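Local coordinates for protein Myo-inositol dehydrogenase (PDB 3EUW) that probably oxidises myo-inositol at the expense of NAD+, as a tetrameric member of the Gfo/Idh/MocA oxidoreductase family, at residues 261-264 against 268-271; 163-168 against 205-210; 59-64 against 82-87. One frame throughout, in Å; residues are numbered along the deposited sequence.

How the contacts relate
The contacts come along the chain in the order 3, 2, 1. Contact 3 belongs to the Rossmann region, where the short helix 57-60 and helix 78-87 lie near the parallel sheet. Contact 2 lies in the family's C-terminal domain, where the end of helix 161-166 meets the loop just after helix 202-206 at the surface; its centre is about 33 Å from that of contact 3. Contact 1 is the small antiparallel hairpin of strands 260-263 and 270-271, about 39 Å from contact 2 and 54 Å from contact 3, centre to centre. Contacts 2 and 3 are touched by no other subunit, whereas contact 1 reaches two, tying the hairpin to the tetramer.

Contact 1. Residues 261-264 against 268-271; sequences RKHN and TEQA
The carbonyl oxygen of Q270 is approached by two donors from the facing strand: K262 N bonds to it at 2.8 Å, and the CA-H of R261 adds a CH...O contact, its CA 2.9 Å from Q270 O. This is a beta hairpin, and K262 and Q270 form its antiparallel hydrogen-bonded pair, completed by Q270 N to K262 O at 3.0 Å. Near the turn, the imidazole of H263 has T268 CG2 and E269 OE2 at its edge. E269, with positive phi, folds its side chain about the CB-CG bond (chi2 64°), which brings the carboxylate back to the ring; the two planes stand 78° apart, and H263 NE2 reaches OE2 in a weak bond of 3.3 Å. T268 CB lies 3.4 Å from H263 CD2.

The charged ends look outward to the tetramer. K262 NZ pairs with E142 of a neighbouring subunit and R261 NE with D253 of that same neighbour, whose strand extends the sheet; R261 NH2 meets E269 of another neighbouring subunit. N264 OD1 accepts the backbone N-H groups of E266 and S267. Glutamine suits the position facing K262, because its amide both donates, also to S267 O, and accepts. Two waters, each taking a weak bond from K262 NZ, link it to the lysine: one accepts from Q270 NE2 at 3.0 Å, the other donates to Q270 OE1 at 2.7 Å.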
loop_
_atom_site.group_PDB
_atom_site.type_symbol
_atom_site.label_atom_id
_atom_site.label_comp_id
_atom_site.label_asym_id
_atom_site.label_seq_id
_atom_site.Cartn_x
_atom_site.Cartn_y
_atom_site.Cartn_z
ATOM N N ARG A 261 7.765 -6.323 -4.236
ATOM C CA ARG A 261 8.196 -5.336 -3.253
ATOM C C ARG A 261 9.418 -5.861 -2.516
ATOM O O ARG A 261 9.459 -7.024 -2.115
ATOM C CB ARG A 261 7.081 -5.043 -2.257
ATOM C CG ARG A 261 5.977 -4.175 -2.829
ATOM C CD ARG A 261 4.815 -4.065 -1.864
ATOM N NE ARG A 261 3.730 -3.274 -2.428
ATOM C CZ ARG A 261 3.744 -1.950 -2.514
ATOM N NH1 ARG A 261 4.793 -1.268 -2.065
ATOM N NH2 ARG A 261 2.712 -1.313 -3.052
ATOM N N LYS A 262 10.415 -5.002 -2.346
ATOM C CA LYS A 262 11.633 -5.389 -1.654
ATOM C C LYS A 262 11.745 -4.678 -0.307
ATOM O O LYS A 262 11.373 -3.508 -0.169
ATOM C CB LYS A 262 12.864 -5.074 -2.511
ATOM C CG LYS A 262 14.160 -5.558 -1.874
ATOM C CD LYS A 262 15.365 -5.444 -2.796
ATOM C CE LYS A 262 15.772 -4.004 -3.013
ATOM N NZ LYS A 262 16.966 -3.913 -3.890
ATOM N N HIS A 263 12.249 -5.398 0.683
ATOM C CA HIS A 263 12.424 -4.844 2.016
ATOM C C HIS A 263 13.813 -5.193 2.517
ATOM O O HIS A 263 14.182 -6.358 2.560
ATOM C CB HIS A 263 11.388 -5.419 2.981
ATOM C CG HIS A 263 9.982 -5.366 2.468
ATOM N ND1 HIS A 263 9.526 -6.197 1.465
ATOM C CD2 HIS A 263 8.925 -4.607 2.839
ATOM C CE1 HIS A 263 8.246 -5.955 1.246
ATOM N NE2 HIS A 263 7.856 -4.995 2.066
ATOM N N ASN A 264 14.590 -4.179 2.868
ATOM C CA ASN A 264 15.926 -4.391 3.398
ATOM C C ASN A 264 16.249 -3.302 4.411
ATOM O O ASN A 264 15.350 -2.598 4.879
ATOM C CB ASN A 264 16.984 -4.435 2.277
ATOM C CG ASN A 264 16.951 -3.219 1.368
ATOM O OD1 ASN A 264 16.645 -2.104 1.798
ATOM N ND2 ASN A 264 17.297 -3.430 0.097
ATOM N N THR A 268 11.589 -0.233 3.161
ATOM C CA THR A 268 10.627 -1.294 2.911
ATOM C C THR A 268 9.637 -0.898 1.819
ATOM O O THR A 268 9.655 0.235 1.334
ATOM C CB THR A 268 9.840 -1.642 4.191
ATOM O OG1 THR A 268 9.173 -0.474 4.683
ATOM C CG2 THR A 268 10.777 -2.179 5.261
ATOM N N GLU A 269 8.776 -1.839 1.437
ATOM C CA GLU A 269 7.768 -1.601 0.404
ATOM C C GLU A 269 8.311 -1.099 -0.931
ATOM O O GLU A 269 7.582 -0.461 -1.684
ATOM C CB GLU A 269 6.717 -0.605 0.908
ATOM C CG GLU A 269 5.560 -1.229 1.679
ATOM C CD GLU A 269 6.014 -1.886 2.950
ATOM O OE1 GLU A 269 6.853 -1.278 3.639
ATOM O OE2 GLU A 269 5.532 -2.992 3.268
ATOM N N GLN A 270 9.574 -1.378 -1.231
ATOM C CA GLN A 270 10.154 -0.920 -2.492
ATOM C C GLN A 270 9.486 -1.608 -3.679
ATOM O O GLN A 270 9.592 -2.817 -3.844
ATOM C CB GLN A 270 11.652 -1.197 -2.523
ATOM C CG GLN A 270 12.434 -0.496 -1.425
ATOM C CD GLN A 270 13.926 -0.625 -1.635
ATOM O OE1 GLN A 270 14.454 -0.169 -2.643
ATOM N NE2 GLN A 270 14.612 -1.259 -0.692
ATOM N N ALA A 271 8.791 -0.833 -4.503
ATOM C CA ALA A 271 8.108 -1.383 -5.667
ATOM C C ALA A 271 8.843 -0.953 -6.931
ATOM O O ALA A 271 9.722 -0.093 -6.869
ATOM C CB ALA A 271 6.659 -0.903 -5.696
HETATM O O HOH W 1 17.400 -1.350 -1.846
HETATM O O HOH W 2 15.469 -1.185 -4.915
#

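Contact 2. Residues 163-168 against 205-210; sequences YIAGSG and AEFNDY
Over one face of the F207 ring lies the backbone of A165, its CA 4.0 Å from the ring centroid and 21° off the normal, a CH-pi contact displaced toward the rim. A165 CB sits beside it, 3.7 Å from F207 CE1. I164 CG2, anti to its backbone N, approaches the ring obliquely on the same side of the ring plane as A165, 3.5 Å from F207 CD2, across the ring from CE1. Phenylalanine is broad enough to touch two successive helix residues at once, and the small alanine lets the ring settle close to the helix backbone.

S167 OG donates to I164 O at 2.8 Å, and that carbonyl also takes S167 N, two donors from the same residue. A water donates both to S167 OG and to D209 OD2, joining the segments, while D209 OD1 accepts I170 N at the start of the next helix.

Both segments leave their helices through a residue with positive phi. At G168 a side chain would press on the preceding carbonyl oxygen, which calls for glycine. N208 is the C-prime residue of a Schellman motif, with D209 N bonded to I204 O and N208 N to A205 O, closing helix 202-206.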
loop_
_atom_site.group_PDB
_atom_site.type_symbol
_atom_site.label_atom_id
_atom_site.label_comp_id
_atom_site.label_asym_id
_atom_site.label_seq_id
_atom_site.Cartn_x
_atom_site.Cartn_y
_atom_site.Cartn_z
ATOM N N TYR A 163 9.613 17.846 -32.026
ATOM C CA TYR A 163 8.233 17.614 -31.624
ATOM C C TYR A 163 7.756 18.803 -30.796
ATOM O O TYR A 163 6.672 19.326 -31.012
ATOM C CB TYR A 163 8.099 16.332 -30.798
ATOM C CG TYR A 163 6.662 16.012 -30.456
ATOM C CD1 TYR A 163 5.841 15.332 -31.361
ATOM C CD2 TYR A 163 6.100 16.442 -29.254
ATOM C CE1 TYR A 163 4.498 15.093 -31.074
ATOM C CE2 TYR A 163 4.764 16.213 -28.957
ATOM C CZ TYR A 163 3.968 15.539 -29.869
ATOM O OH TYR A 163 2.649 15.309 -29.567
ATOM N N ILE A 164 8.581 19.229 -29.849
ATOM C CA ILE A 164 8.243 20.366 -29.008
ATOM C C ILE A 164 7.943 21.583 -29.878
ATOM O O ILE A 164 6.956 22.283 -29.659
ATOM C CB ILE A 164 9.400 20.717 -28.051
ATOM C CG1 ILE A 164 9.685 19.533 -27.127
ATOM C CG2 ILE A 164 9.046 21.948 -27.226
ATOM C CD1 ILE A 164 10.887 19.733 -26.222
ATOM N N ALA A 165 8.793 21.814 -30.875
ATOM C CA ALA A 165 8.647 22.951 -31.781
ATOM C C ALA A 165 7.240 23.116 -32.350
ATOM O O ALA A 165 6.710 24.222 -32.391
ATOM C CB ALA A 165 9.654 22.838 -32.920
ATOM N N GLY A 166 6.634 22.022 -32.791
ATOM C CA GLY A 166 5.299 22.123 -33.355
ATOM C C GLY A 166 4.170 21.562 -32.498
ATOM O O GLY A 166 3.075 21.342 -33.006
ATOM N N SER A 167 4.426 21.353 -31.208
ATOM C CA SER A 167 3.422 20.798 -30.298
ATOM C C SER A 167 2.308 21.775 -29.906
ATOM O O SER A 167 1.236 21.361 -29.469
ATOM C CB SER A 167 4.101 20.276 -29.026
ATOM O OG SER A 167 4.668 21.343 -28.278
ATOM N N GLY A 168 2.561 23.069 -30.054
ATOM C CA GLY A 168 1.552 24.046 -29.686
ATOM C C GLY A 168 1.548 24.370 -28.194
ATOM O O GLY A 168 0.613 24.994 -27.691
ATOM N N ALA A 205 12.039 26.158 -22.409
ATOM C CA ALA A 205 12.093 27.603 -22.221
ATOM C C ALA A 205 12.471 28.278 -23.557
ATOM O O ALA A 205 12.042 29.392 -23.861
ATOM C CB ALA A 205 13.124 27.947 -21.134
ATOM N N GLU A 206 13.281 27.587 -24.348
ATOM C CA GLU A 206 13.712 28.096 -25.645
ATOM C C GLU A 206 12.523 28.323 -26.592
ATOM O O GLU A 206 12.542 29.225 -27.430
ATOM C CB GLU A 206 14.712 27.103 -26.260
ATOM C CG GLU A 206 14.883 27.194 -27.775
ATOM C CD GLU A 206 15.877 26.168 -28.333
ATOM O OE1 GLU A 206 15.809 24.984 -27.941
ATOM O OE2 GLU A 206 16.717 26.545 -29.180
ATOM N N PHE A 207 11.491 27.500 -26.450
ATOM C CA PHE A 207 10.305 27.599 -27.290
ATOM C C PHE A 207 9.172 28.406 -26.659
ATOM O O PHE A 207 8.036 28.345 -27.125
ATOM C CB PHE A 207 9.785 26.202 -27.619
ATOM C CG PHE A 207 10.631 25.461 -28.604
ATOM C CD1 PHE A 207 10.717 25.889 -29.929
ATOM C CD2 PHE A 207 11.352 24.343 -28.211
ATOM C CE1 PHE A 207 11.514 25.209 -30.846
ATOM C CE2 PHE A 207 12.151 23.656 -29.121
ATOM C CZ PHE A 207 12.234 24.087 -30.438
ATOM N N ASN A 208 9.474 29.163 -25.609
ATOM C CA ASN A 208 8.436 29.950 -24.945
ATOM C C ASN A 208 7.253 29.064 -24.563
ATOM O O ASN A 208 6.105 29.311 -24.937
ATOM C CB ASN A 208 7.967 31.084 -25.852
ATOM C CG ASN A 208 9.047 32.107 -26.090
ATOM O OD1 ASN A 208 9.666 32.140 -27.151
ATOM N ND2 ASN A 208 9.298 32.940 -25.088
ATOM N N ASP A 209 7.565 28.023 -23.807
ATOM C CA ASP A 209 6.584 27.062 -23.346
ATOM C C ASP A 209 6.927 26.816 -21.864
ATOM O O ASP A 209 7.961 27.285 -21.378
ATOM C CB ASP A 209 6.716 25.788 -24.190
ATOM C CG ASP A 209 5.612 24.781 -23.934
ATOM O OD1 ASP A 209 4.613 25.120 -23.268
ATOM O OD2 ASP A 209 5.749 23.642 -24.417
ATOM N N TYR A 210 6.072 26.097 -21.146
ATOM C CA TYR A 210 6.332 25.838 -19.731
ATOM C C TYR A 210 6.683 24.374 -19.530
ATOM O O TYR A 210 6.164 23.502 -20.242
ATOM C CB TYR A 210 5.090 26.157 -18.879
ATOM C CG TYR A 210 4.529 27.552 -19.038
ATOM C CD1 TYR A 210 5.170 28.655 -18.482
ATOM C CD2 TYR A 210 3.345 27.764 -19.739
ATOM C CE1 TYR A 210 4.638 29.946 -18.619
ATOM C CE2 TYR A 210 2.806 29.036 -19.882
ATOM C CZ TYR A 210 3.452 30.123 -19.321
ATOM O OH TYR A 210 2.892 31.372 -19.444
HETATM O O HOH W 3 4.793 21.346 -25.491
#

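Contact 3. Residues 59-64 against 82-87; sequences EVFARD and ITRAVE
R84 lays the first part of its side chain along the F61 ring and sends its charge past it. CB touches first, 3.6 Å from F61 CE2 and 3.7 Å from F61 CZ. With CG anti to its carbonyl carbon (chi1 -61°), the chain then runs extended to NE, and R84 CD comes beside the ring as well, 3.7 Å from F61 CE2 and 3.9 Å from F61 CD2. The setting is the Rossmann domain: R84 belongs to helix 78-87, and F61 follows the short helix 57-60, both packing near the parallel sheet.

Beyond CD the arginine turns to acids. NE forms a salt bridge with D80, one helical turn earlier, and NH1 one with D58 on the short helix, so R84 ties the two helices together. F61 CD2 lies at the edge of the guanidinium, near its plane, and the ring is turned 39° from that plane; the ring thus meets the guanidinium at its edge and not over its face. Arginine suits the place because its methylenes can pack against an aromatic ring while its end answers two carboxylates.

F61 reaches from its turn to helix 78-87. The turn, type I from V60 to R63, is closed by R63 N to V60 O at 3.0 Å, and the phenyl side chain also packs against F10 and I69 of the sheet strands. A85, itself against I69, has only a methyl group, which lets the ring tip approach the helix backbone: F61 CZ lies 3.7 Å from A85 N, and F61 CE1 3.8 Å from A85 CA.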
loop_
_atom_site.group_PDB
_atom_site.type_symbol
_atom_site.label_atom_id
_atom_site.label_comp_id
_atom_site.label_asym_id
_atom_site.label_seq_id
_atom_site.Cartn_x
_atom_site.Cartn_y
_atom_site.Cartn_z
ATOM N N GLU A 59 -4.659 6.709 -52.461
ATOM C CA GLU A 59 -4.635 5.270 -52.685
ATOM C C GLU A 59 -5.540 4.540 -51.697
ATOM O O GLU A 59 -6.042 3.464 -51.999
ATOM C CB GLU A 59 -3.203 4.747 -52.581
ATOM C CG GLU A 59 -2.264 5.397 -53.587
ATOM C CD GLU A 59 -0.809 5.048 -53.348
ATOM O OE1 GLU A 59 -0.427 3.877 -53.566
ATOM O OE2 GLU A 59 -0.048 5.946 -52.932
ATOM N N VAL A 60 -5.739 5.124 -50.518
ATOM C CA VAL A 60 -6.618 4.530 -49.519
ATOM C C VAL A 60 -8.065 4.704 -49.970
ATOM O O VAL A 60 -8.812 3.742 -50.113
ATOM C CB VAL A 60 -6.480 5.227 -48.143
ATOM C CG1 VAL A 60 -7.595 4.765 -47.215
ATOM C CG2 VAL A 60 -5.126 4.929 -47.535
ATOM N N PHE A 61 -8.446 5.956 -50.188
ATOM C CA PHE A 61 -9.797 6.296 -50.596
ATOM C C PHE A 61 -10.167 5.824 -52.001
ATOM O O PHE A 61 -11.281 6.061 -52.476
ATOM C CB PHE A 61 -9.999 7.803 -50.449
ATOM C CG PHE A 61 -10.011 8.259 -49.020
ATOM C CD1 PHE A 61 -11.008 7.828 -48.150
ATOM C CD2 PHE A 61 -9.009 9.086 -48.528
ATOM C CE1 PHE A 61 -11.006 8.212 -46.806
ATOM C CE2 PHE A 61 -9.001 9.473 -47.188
ATOM C CZ PHE A 61 -10.003 9.032 -46.325
ATOM N N ALA A 62 -9.226 5.160 -52.662
ATOM C CA ALA A 62 -9.489 4.621 -53.980
ATOM C C ALA A 62 -10.284 3.339 -53.762
ATOM O O ALA A 62 -10.985 2.887 -54.661
ATOM C CB ALA A 62 -8.178 4.316 -54.713
ATOM N N ARG A 63 -10.178 2.768 -52.559
ATOM C CA ARG A 63 -10.893 1.532 -52.225
ATOM C C ARG A 63 -12.360 1.848 -51.985
ATOM O O ARG A 63 -12.722 3.008 -51.775
ATOM C CB ARG A 63 -10.315 0.877 -50.958
ATOM C CG ARG A 63 -8.824 0.553 -51.013
ATOM C CD ARG A 63 -8.339 -0.051 -49.689
ATOM N NE ARG A 63 -8.944 -1.351 -49.408
ATOM C CZ ARG A 63 -8.389 -2.521 -49.704
ATOM N NH1 ARG A 63 -7.201 -2.561 -50.291
ATOM N NH2 ARG A 63 -9.022 -3.654 -49.427
ATOM N N ASP A 64 -13.202 0.817 -52.009
ATOM C CA ASP A 64 -14.632 1.008 -51.779
ATOM C C ASP A 64 -15.149 0.060 -50.706
ATOM O O ASP A 64 -16.353 -0.131 -50.566
ATOM C CB ASP A 64 -15.421 0.818 -53.092
ATOM C CG ASP A 64 -15.391 -0.618 -53.615
ATOM O OD1 ASP A 64 -14.567 -1.436 -53.160
ATOM O OD2 ASP A 64 -16.203 -0.925 -54.510
ATOM N N ILE A 82 -9.872 13.624 -41.598
ATOM C CA ILE A 82 -11.201 13.596 -41.020
ATOM C C ILE A 82 -12.224 13.981 -42.084
ATOM O O ILE A 82 -13.218 13.286 -42.277
ATOM C CB ILE A 82 -11.317 14.577 -39.830
ATOM C CG1 ILE A 82 -10.598 13.989 -38.606
ATOM C CG2 ILE A 82 -12.791 14.877 -39.531
ATOM C CD1 ILE A 82 -10.552 14.915 -37.395
ATOM N N THR A 83 -11.959 15.088 -42.774
ATOM C CA THR A 83 -12.844 15.597 -43.811
ATOM C C THR A 83 -13.073 14.585 -44.938
ATOM O O THR A 83 -14.213 14.270 -45.268
ATOM C CB THR A 83 -12.285 16.911 -44.416
ATOM O OG1 THR A 83 -12.149 17.900 -43.385
ATOM C CG2 THR A 83 -13.216 17.440 -45.489
ATOM N N ARG A 84 -11.997 14.075 -45.524
ATOM C CA ARG A 84 -12.116 13.106 -46.608
ATOM C C ARG A 84 -12.936 11.883 -46.213
ATOM O O ARG A 84 -13.809 11.435 -46.961
ATOM C CB ARG A 84 -10.742 12.619 -47.061
ATOM C CG ARG A 84 -9.808 13.685 -47.596
ATOM C CD ARG A 84 -8.655 12.996 -48.308
ATOM N NE ARG A 84 -7.597 13.898 -48.745
ATOM C CZ ARG A 84 -6.682 13.570 -49.652
ATOM N NH1 ARG A 84 -6.711 12.369 -50.217
ATOM N NH2 ARG A 84 -5.735 14.436 -49.984
ATOM N N ALA A 85 -12.640 11.334 -45.041
ATOM C CA ALA A 85 -13.343 10.150 -44.571
ATOM C C ALA A 85 -14.823 10.439 -44.368
ATOM O O ALA A 85 -15.683 9.721 -44.876
ATOM C CB ALA A 85 -12.720 9.657 -43.273
ATOM N N VAL A 86 -15.115 11.497 -43.626
ATOM C CA VAL A 86 -16.494 11.872 -43.357
ATOM C C VAL A 86 -17.273 12.182 -44.643
ATOM O O VAL A 86 -18.433 11.798 -44.771
ATOM C CB VAL A 86 -16.549 13.086 -42.393
ATOM C CG1 VAL A 86 -17.945 13.658 -42.345
ATOM C CG2 VAL A 86 -16.131 12.654 -41.001
ATOM N N GLU A 87 -16.637 12.862 -45.593
ATOM C CA GLU A 87 -17.306 13.199 -46.850
ATOM C C GLU A 87 -17.708 11.946 -47.618
ATOM O O GLU A 87 -18.583 11.993 -48.485
ATOM C CB GLU A 87 -16.413 14.080 -47.725
ATOM C CG GLU A 87 -16.068 15.422 -47.094
ATOM C CD GLU A 87 -15.396 16.381 -48.064
ATOM O OE1 GLU A 87 -14.491 15.948 -48.816
ATOM O OE2 GLU A 87 -15.770 17.574 -48.064
#